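Long-range contacts in probable thiosulfate sulfurtransferase (Thermus thermophilus, PDB 2EG4), which probably transfers sulfur from thiosulfate to an acceptor such as cyanide, and binds a zinc ion: residues 29-35 / 77-82; 51-57 / 109-115. All coordinates share one frame; numbering follows the deposited sequence.

Contact 1 of 2, residues 29-35 / 77-82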
loop_
_atom_site.group_PDB
_atom_site.type_symbol
_atom_site.label_atom_id
_atom_site.label_comp_id
_atom_site.label_asym_id
_atom_site.label_seq_id
_atom_site.Cartn_x
_atom_site.Cartn_y
_atom_site.Cartn_z
ATOM N N LEU A 29 0.629 -11.794 -7.626
ATOM C CA LEU A 29 1.289 -10.484 -7.662
ATOM C C LEU A 29 1.669 -10.014 -6.253
ATOM O O LEU A 29 0.805 -9.932 -5.383
ATOM C CB LEU A 29 0.383 -9.419 -8.274
ATOM C CG LEU A 29 1.064 -8.037 -8.381
ATOM C CD1 LEU A 29 2.277 -8.087 -9.330
ATOM C CD2 LEU A 29 0.033 -7.014 -8.855
ATOM N N ASP A 30 2.955 -9.709 -6.057
ATOM C CA ASP A 30 3.436 -9.158 -4.774
ATOM C C ASP A 30 4.320 -7.948 -5.103
ATOM O O ASP A 30 5.432 -8.097 -5.642
ATOM C CB ASP A 30 4.239 -10.184 -3.983
ATOM C CG ASP A 30 4.765 -9.611 -2.663
ATOM O OD1 ASP A 30 4.862 -8.372 -2.546
ATOM O OD2 ASP A 30 5.092 -10.386 -1.750
ATOM N N LEU A 31 3.816 -6.741 -4.831
ATOM C CA LEU A 31 4.572 -5.532 -5.134
ATOM C C LEU A 31 5.319 -4.933 -3.952
ATOM O O LEU A 31 5.479 -3.713 -3.888
ATOM C CB LEU A 31 3.655 -4.465 -5.743
ATOM C CG LEU A 31 3.112 -4.841 -7.119
ATOM C CD1 LEU A 31 2.138 -3.793 -7.646
ATOM C CD2 LEU A 31 4.318 -5.062 -8.063
ATOM N N SER A 32 5.784 -5.784 -3.035
ATOM C CA SER A 32 6.545 -5.296 -1.870
ATOM C C SER A 32 7.929 -4.740 -2.229
ATOM O O SER A 32 8.487 -3.884 -1.523
ATOM C CB SER A 32 6.781 -6.438 -0.865
ATOM O OG SER A 32 5.592 -6.989 -0.350
ATOM N N ALA A 33 8.496 -5.232 -3.317
ATOM C CA ALA A 33 9.868 -4.879 -3.686
ATOM C C ALA A 33 10.285 -3.506 -4.209
ATOM O O ALA A 33 11.253 -2.920 -3.721
ATOM C CB ALA A 33 10.401 -5.942 -4.631
ATOM N N PRO A 34 9.592 -2.991 -5.230
ATOM C CA PRO A 34 9.945 -1.690 -5.796
ATOM C C PRO A 34 9.923 -0.507 -4.840
ATOM O O PRO A 34 8.878 -0.188 -4.291
ATOM C CB PRO A 34 8.911 -1.501 -6.917
ATOM C CG PRO A 34 8.464 -2.885 -7.236
ATOM C CD PRO A 34 8.398 -3.545 -5.891
ATOM N N LYS A 35 11.079 0.117 -4.641
ATOM C CA LYS A 35 11.180 1.327 -3.825
ATOM C C LYS A 35 11.091 2.459 -4.854
ATOM O O LYS A 35 11.824 2.482 -5.845
ATOM C CB LYS A 35 12.511 1.375 -3.067
ATOM C CG LYS A 35 12.466 0.610 -1.735
ATOM C CD LYS A 35 13.741 0.799 -0.930
ATOM C CE LYS A 35 14.867 -0.046 -1.472
ATOM N NZ LYS A 35 14.635 -1.480 -1.139
ATOM N N ARG A 77 0.234 -3.075 0.327
ATOM C CA ARG A 77 1.057 -2.254 -0.570
ATOM C C ARG A 77 0.709 -2.612 -2.011
ATOM O O ARG A 77 0.631 -1.743 -2.862
ATOM C CB ARG A 77 2.550 -2.459 -0.334
ATOM C CG ARG A 77 3.377 -1.299 -0.943
ATOM C CD ARG A 77 4.885 -1.600 -0.889
ATOM N NE ARG A 77 5.712 -0.424 -1.201
ATOM C CZ ARG A 77 6.587 -0.351 -2.201
ATOM N NH1 ARG A 77 6.767 -1.388 -3.028
ATOM N NH2 ARG A 77 7.324 0.743 -2.350
ATOM N N THR A 78 0.440 -3.891 -2.262
ATOM C CA THR A 78 0.074 -4.294 -3.606
ATOM C C THR A 78 -1.289 -3.685 -3.960
ATOM O O THR A 78 -1.448 -3.143 -5.049
ATOM C CB THR A 78 0.069 -5.840 -3.740
ATOM O OG1 THR A 78 1.370 -6.347 -3.369
ATOM C CG2 THR A 78 -0.191 -6.249 -5.201
ATOM N N ALA A 79 -2.266 -3.758 -3.046
ATOM C CA ALA A 79 -3.577 -3.170 -3.315
ATOM C C ALA A 79 -3.457 -1.665 -3.515
ATOM O O ALA A 79 -4.183 -1.074 -4.320
ATOM C CB ALA A 79 -4.552 -3.471 -2.165
ATOM N N PHE A 80 -2.542 -1.062 -2.771
ATOM C CA PHE A 80 -2.322 0.369 -2.879
ATOM C C PHE A 80 -1.867 0.728 -4.294
ATOM O O PHE A 80 -2.373 1.679 -4.885
ATOM C CB PHE A 80 -1.289 0.852 -1.874
ATOM C CG PHE A 80 -1.092 2.345 -1.917
ATOM C CD1 PHE A 80 -2.093 3.202 -1.450
ATOM C CD2 PHE A 80 0.040 2.890 -2.515
ATOM C CE1 PHE A 80 -1.969 4.582 -1.589
ATOM C CE2 PHE A 80 0.171 4.280 -2.657
ATOM C CZ PHE A 80 -0.832 5.118 -2.196
ATOM N N PHE A 81 -0.931 -0.026 -4.841
ATOM C CA PHE A 81 -0.490 0.260 -6.208
ATOM C C PHE A 81 -1.630 0.081 -7.214
ATOM O O PHE A 81 -1.805 0.898 -8.118
ATOM C CB PHE A 81 0.659 -0.674 -6.615
ATOM C CG PHE A 81 2.009 -0.216 -6.161
ATOM C CD1 PHE A 81 2.611 0.896 -6.750
ATOM C CD2 PHE A 81 2.699 -0.908 -5.188
ATOM C CE1 PHE A 81 3.897 1.299 -6.365
ATOM C CE2 PHE A 81 3.993 -0.526 -4.789
ATOM C CZ PHE A 81 4.594 0.590 -5.387
ATOM N N LEU A 82 -2.398 -1.013 -7.095
ATOM C CA LEU A 82 -3.466 -1.222 -8.067
ATOM C C LEU A 82 -4.526 -0.120 -7.985
ATOM O O LEU A 82 -5.001 0.357 -9.021
ATOM C CB LEU A 82 -4.080 -2.625 -7.880
ATOM C CG LEU A 82 -3.451 -3.734 -8.750
ATOM C CD1 LEU A 82 -1.947 -3.671 -8.691
ATOM C CD2 LEU A 82 -3.951 -5.125 -8.313
#

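Contact 2 of 2, residues 51-57 / 109-115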
loop_
_atom_site.group_PDB
_atom_site.type_symbol
_atom_site.label_atom_id
_atom_site.label_comp_id
_atom_site.label_asym_id
_atom_site.label_seq_id
_atom_site.Cartn_x
_atom_site.Cartn_y
_atom_site.Cartn_z
ATOM N N LEU A 51 2.368 0.837 -14.246
ATOM C CA LEU A 51 1.125 0.199 -13.808
ATOM C C LEU A 51 0.308 -0.207 -15.036
ATOM O O LEU A 51 -0.286 -1.273 -15.058
ATOM C CB LEU A 51 0.321 1.137 -12.911
ATOM C CG LEU A 51 0.955 1.352 -11.528
ATOM C CD1 LEU A 51 0.316 2.529 -10.793
ATOM C CD2 LEU A 51 0.768 0.082 -10.691
ATOM N N THR A 52 0.283 0.632 -16.066
ATOM C CA THR A 52 -0.461 0.256 -17.281
ATOM C C THR A 52 0.064 -1.063 -17.836
ATOM O O THR A 52 -0.709 -1.957 -18.196
ATOM C CB THR A 52 -0.304 1.304 -18.398
ATOM O OG1 THR A 52 -1.047 2.470 -18.057
ATOM C CG2 THR A 52 -0.852 0.774 -19.713
ATOM N N GLU A 53 1.384 -1.182 -17.908
ATOM C CA GLU A 53 2.010 -2.380 -18.454
ATOM C C GLU A 53 1.663 -3.596 -17.608
ATOM O O GLU A 53 1.368 -4.671 -18.132
ATOM C CB GLU A 53 3.524 -2.215 -18.512
ATOM C CG GLU A 53 4.268 -3.474 -18.888
ATOM C CD GLU A 53 3.896 -4.010 -20.267
ATOM O OE1 GLU A 53 3.305 -3.266 -21.076
ATOM O OE2 GLU A 53 4.212 -5.188 -20.543
ATOM N N LEU A 54 1.693 -3.403 -16.298
ATOM C CA LEU A 54 1.376 -4.476 -15.361
ATOM C C LEU A 54 -0.078 -4.899 -15.485
ATOM O O LEU A 54 -0.388 -6.096 -15.536
ATOM C CB LEU A 54 1.657 -4.003 -13.937
ATOM C CG LEU A 54 1.351 -5.005 -12.815
ATOM C CD1 LEU A 54 2.307 -6.188 -12.856
ATOM C CD2 LEU A 54 1.491 -4.280 -11.486
ATOM N N PHE A 55 -0.972 -3.918 -15.519
ATOM C CA PHE A 55 -2.399 -4.192 -15.640
ATOM C C PHE A 55 -2.697 -4.958 -16.928
ATOM O O PHE A 55 -3.475 -5.914 -16.926
ATOM C CB PHE A 55 -3.197 -2.893 -15.645
ATOM C CG PHE A 55 -3.120 -2.094 -14.357
ATOM C CD1 PHE A 55 -2.407 -2.553 -13.256
ATOM C CD2 PHE A 55 -3.797 -0.882 -14.256
ATOM C CE1 PHE A 55 -2.367 -1.804 -12.057
ATOM C CE2 PHE A 55 -3.765 -0.137 -13.083
ATOM C CZ PHE A 55 -3.052 -0.596 -11.980
ATOM N N GLN A 56 -2.079 -4.544 -18.030
ATOM C CA GLN A 56 -2.316 -5.220 -19.305
ATOM C C GLN A 56 -1.742 -6.631 -19.334
ATOM O O GLN A 56 -2.398 -7.569 -19.794
ATOM C CB GLN A 56 -1.738 -4.395 -20.461
ATOM C CG GLN A 56 -2.331 -3.005 -20.536
ATOM C CD GLN A 56 -1.989 -2.289 -21.828
ATOM O OE1 GLN A 56 -0.958 -2.558 -22.446
ATOM N NE2 GLN A 56 -2.843 -1.358 -22.229
ATOM N N THR A 57 -0.528 -6.791 -18.831
ATOM C CA THR A 57 0.125 -8.093 -18.825
ATOM C C THR A 57 -0.630 -9.108 -17.969
ATOM O O THR A 57 -0.697 -10.285 -18.330
ATOM C CB THR A 57 1.590 -7.984 -18.341
ATOM O OG1 THR A 57 2.325 -7.130 -19.229
ATOM C CG2 THR A 57 2.256 -9.344 -18.360
ATOM N N GLU A 109 -4.885 -12.955 -21.544
ATOM C CA GLU A 109 -4.563 -12.281 -22.788
ATOM C C GLU A 109 -4.481 -10.822 -22.353
ATOM O O GLU A 109 -5.336 -10.352 -21.599
ATOM C CB GLU A 109 -5.676 -12.467 -23.819
ATOM C CG GLU A 109 -5.604 -13.782 -24.589
ATOM C CD GLU A 109 -6.729 -13.926 -25.604
ATOM O OE1 GLU A 109 -6.951 -12.977 -26.390
ATOM O OE2 GLU A 109 -7.388 -14.989 -25.621
ATOM N N ARG A 110 -3.448 -10.119 -22.802
ATOM C CA ARG A 110 -3.260 -8.717 -22.440
ATOM C C ARG A 110 -4.513 -7.865 -22.564
ATOM O O ARG A 110 -5.028 -7.688 -23.668
ATOM C CB ARG A 110 -2.190 -8.074 -23.318
ATOM C CG ARG A 110 -0.788 -8.587 -23.128
ATOM C CD ARG A 110 0.160 -7.758 -23.979
ATOM N NE ARG A 110 0.199 -6.350 -23.574
ATOM C CZ ARG A 110 1.069 -5.846 -22.702
ATOM N NH1 ARG A 110 1.974 -6.631 -22.139
ATOM N NH2 ARG A 110 1.046 -4.554 -22.401
ATOM N N THR A 111 -5.013 -7.337 -21.451
ATOM C CA THR A 111 -6.175 -6.461 -21.538
ATOM C C THR A 111 -5.614 -5.163 -22.114
ATOM O O THR A 111 -4.402 -5.041 -22.286
ATOM C CB THR A 111 -6.842 -6.193 -20.150
ATOM O OG1 THR A 111 -5.849 -5.852 -19.179
ATOM C CG2 THR A 111 -7.608 -7.424 -19.678
ATOM N N GLU A 112 -6.475 -4.201 -22.429
ATOM C CA GLU A 112 -5.993 -2.945 -22.996
ATOM C C GLU A 112 -6.241 -1.782 -22.056
ATOM O O GLU A 112 -6.210 -0.616 -22.457
ATOM C CB GLU A 112 -6.654 -2.683 -24.351
ATOM C CG GLU A 112 -6.140 -3.589 -25.464
ATOM C CD GLU A 112 -6.748 -3.262 -26.815
ATOM O OE1 GLU A 112 -7.986 -3.381 -26.952
ATOM O OE2 GLU A 112 -5.988 -2.880 -27.737
ATOM N N VAL A 113 -6.485 -2.118 -20.798
ATOM C CA VAL A 113 -6.732 -1.134 -19.766
ATOM C C VAL A 113 -5.524 -0.209 -19.664
ATOM O O VAL A 113 -4.394 -0.613 -19.931
ATOM C CB VAL A 113 -6.943 -1.817 -18.399
ATOM C CG1 VAL A 113 -5.669 -2.530 -17.990
ATOM C CG2 VAL A 113 -7.345 -0.793 -17.344
ATOM N N VAL A 114 -5.767 1.035 -19.284
ATOM C CA VAL A 114 -4.680 1.990 -19.137
ATOM C C VAL A 114 -4.795 2.602 -17.758
ATOM O O VAL A 114 -5.862 3.064 -17.361
ATOM C CB VAL A 114 -4.765 3.104 -20.199
ATOM C CG1 VAL A 114 -3.673 4.132 -19.964
ATOM C CG2 VAL A 114 -4.634 2.492 -21.584
ATOM N N ALA A 115 -3.697 2.597 -17.018
ATOM C CA ALA A 115 -3.706 3.159 -15.679
ATOM C C ALA A 115 -3.879 4.669 -15.728
ATOM O O ALA A 115 -3.460 5.318 -16.680
ATOM C CB ALA A 115 -2.401 2.809 -14.955
#

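Contact 1 of 2, residues 29-35 / 77-82
Leu-31 and Thr-78 bring the two backbones nearest, their CA atoms 4.9 Å apart, where the irregular loop 29-35 passes over one side of segment 77-82 of helix 73-84. Here the backbone N of Leu-31 points its hydrogen almost straight at Thr-78 OG1, 2.9 Å away. Threonine suits the spot because its two branches do different work: OG1, which also bonds to the carbonyl of Arg-74 within the helix, takes the loop N-H, while CG2 lies 3.7 Å from CD2 of Leu-29. Beyond it, Leu-29 meets Leu-82 tip to tip, and CD1 of Leu-31 rests 3.6 Å from Phe-81 CB. The helix is the one between the last two strands of the parallel sheet in the first rhodanese-like domain, and the loop leaves the edge strand 27-28, so the contact joins the loop after the edge strand to a helix packed on the same sheet. Farther on, Arg-77 holds loop carbonyls. CG stands anti to the backbone N (chi1 -162°) and the chain then runs extended to NE, carrying the guanidinium past Leu-31 to Pro-34. NH1 and NH2 both grip Pro-34 O, each at 2.7 Å, and NH1 also bonds to Leu-31 O at 2.8 Å; both oxygens lie near the guanidinium plane, while Phe-81 CE2 sits over one face. NE bonds to Ser-193 O, in the second rhodanese-like domain. A leucine here would probably leave the carbonyls of Leu-31 and Pro-34 without this donor and the loop less firmly fixed. On the loop itself, Asp-30 OD1 accepts from both N and OG of Ser-32, the former making an Asx turn.

Contact 2 of 2, residues 51-57 / 109-115
Gln-56 and Arg-110 meet because the glutamine leaves its helix with CG beside the backbone N (chi1 -59°) and runs extended, while the arginine chain bends at chi3 (63°) and turns its guanidinium back over the helix. Their flat groups stand nearly perpendicular, 87° apart, and NH2 reaches Gln-56 OE1 at 2.8 Å, in the amide carbonyl plane and on a lone pair. A glutamine suits this place since its amide offers a donor beside the acceptor: NE2 bonds to Val-113 O at 2.9 Å, approaching from above that carbonyl's plane. The same guanidinium engages Glu-53 end-on, NH2 to OE1 at 2.9 Å and NH1 to OE2 at 3.1 Å, forming a salt bridge. Both carboxylate oxygens lie near the guanidinium plane, yet each is approached from above the carboxylate plane. Toward the end of the helix, Gln-56 O receives a weak bond from Thr-111 N and a CA-H contact from Arg-110, so this carbonyl is occupied by the segment 109-115. One turn earlier on the helix, Thr-52 OG1 accepts from Ala-115 N at 2.8 Å. Apolar groups line the inner side: Val-113 CG1 lies 3.4 Å from Phe-55 CB, and Ala-115 CB, on a residue small enough to come close to the helix, packs 3.7 Å from Phe-55 CE2. Away from the zinc site, this is the packing of an irregular connecting segment along helix 41-57 of a rhodanese-like domain, in which polar side chains and the carbonyl of Gln-56 bind a segment that runs antiparallel to the helix.

In the fold
Contacts 1 and 2 have centres 15 Å apart, and their segments alternate along the chain: 29-35, 51-57, 77-82, then 109-115. Both involve the first rhodanese-like domain, whose parallel sheet has strand order 27-28, 8-11, 64-67, 89-92. Helices 41-57 and 73-84 join them directly, for Phe-55 and Leu-51 pack on Leu-82 and Phe-81, while Leu-54 reaches Leu-29 and Leu-31. Contact 1 lies nearer the centre of the chain, where Lys-35 approaches the zinc ligands His-192 and His-219 of the second rhodanese-like domain. Contact 2 is peripheral and secures part of the segment leading from strand 89-92 toward helix 125-129, so the interdomain connection runs back across the first domain.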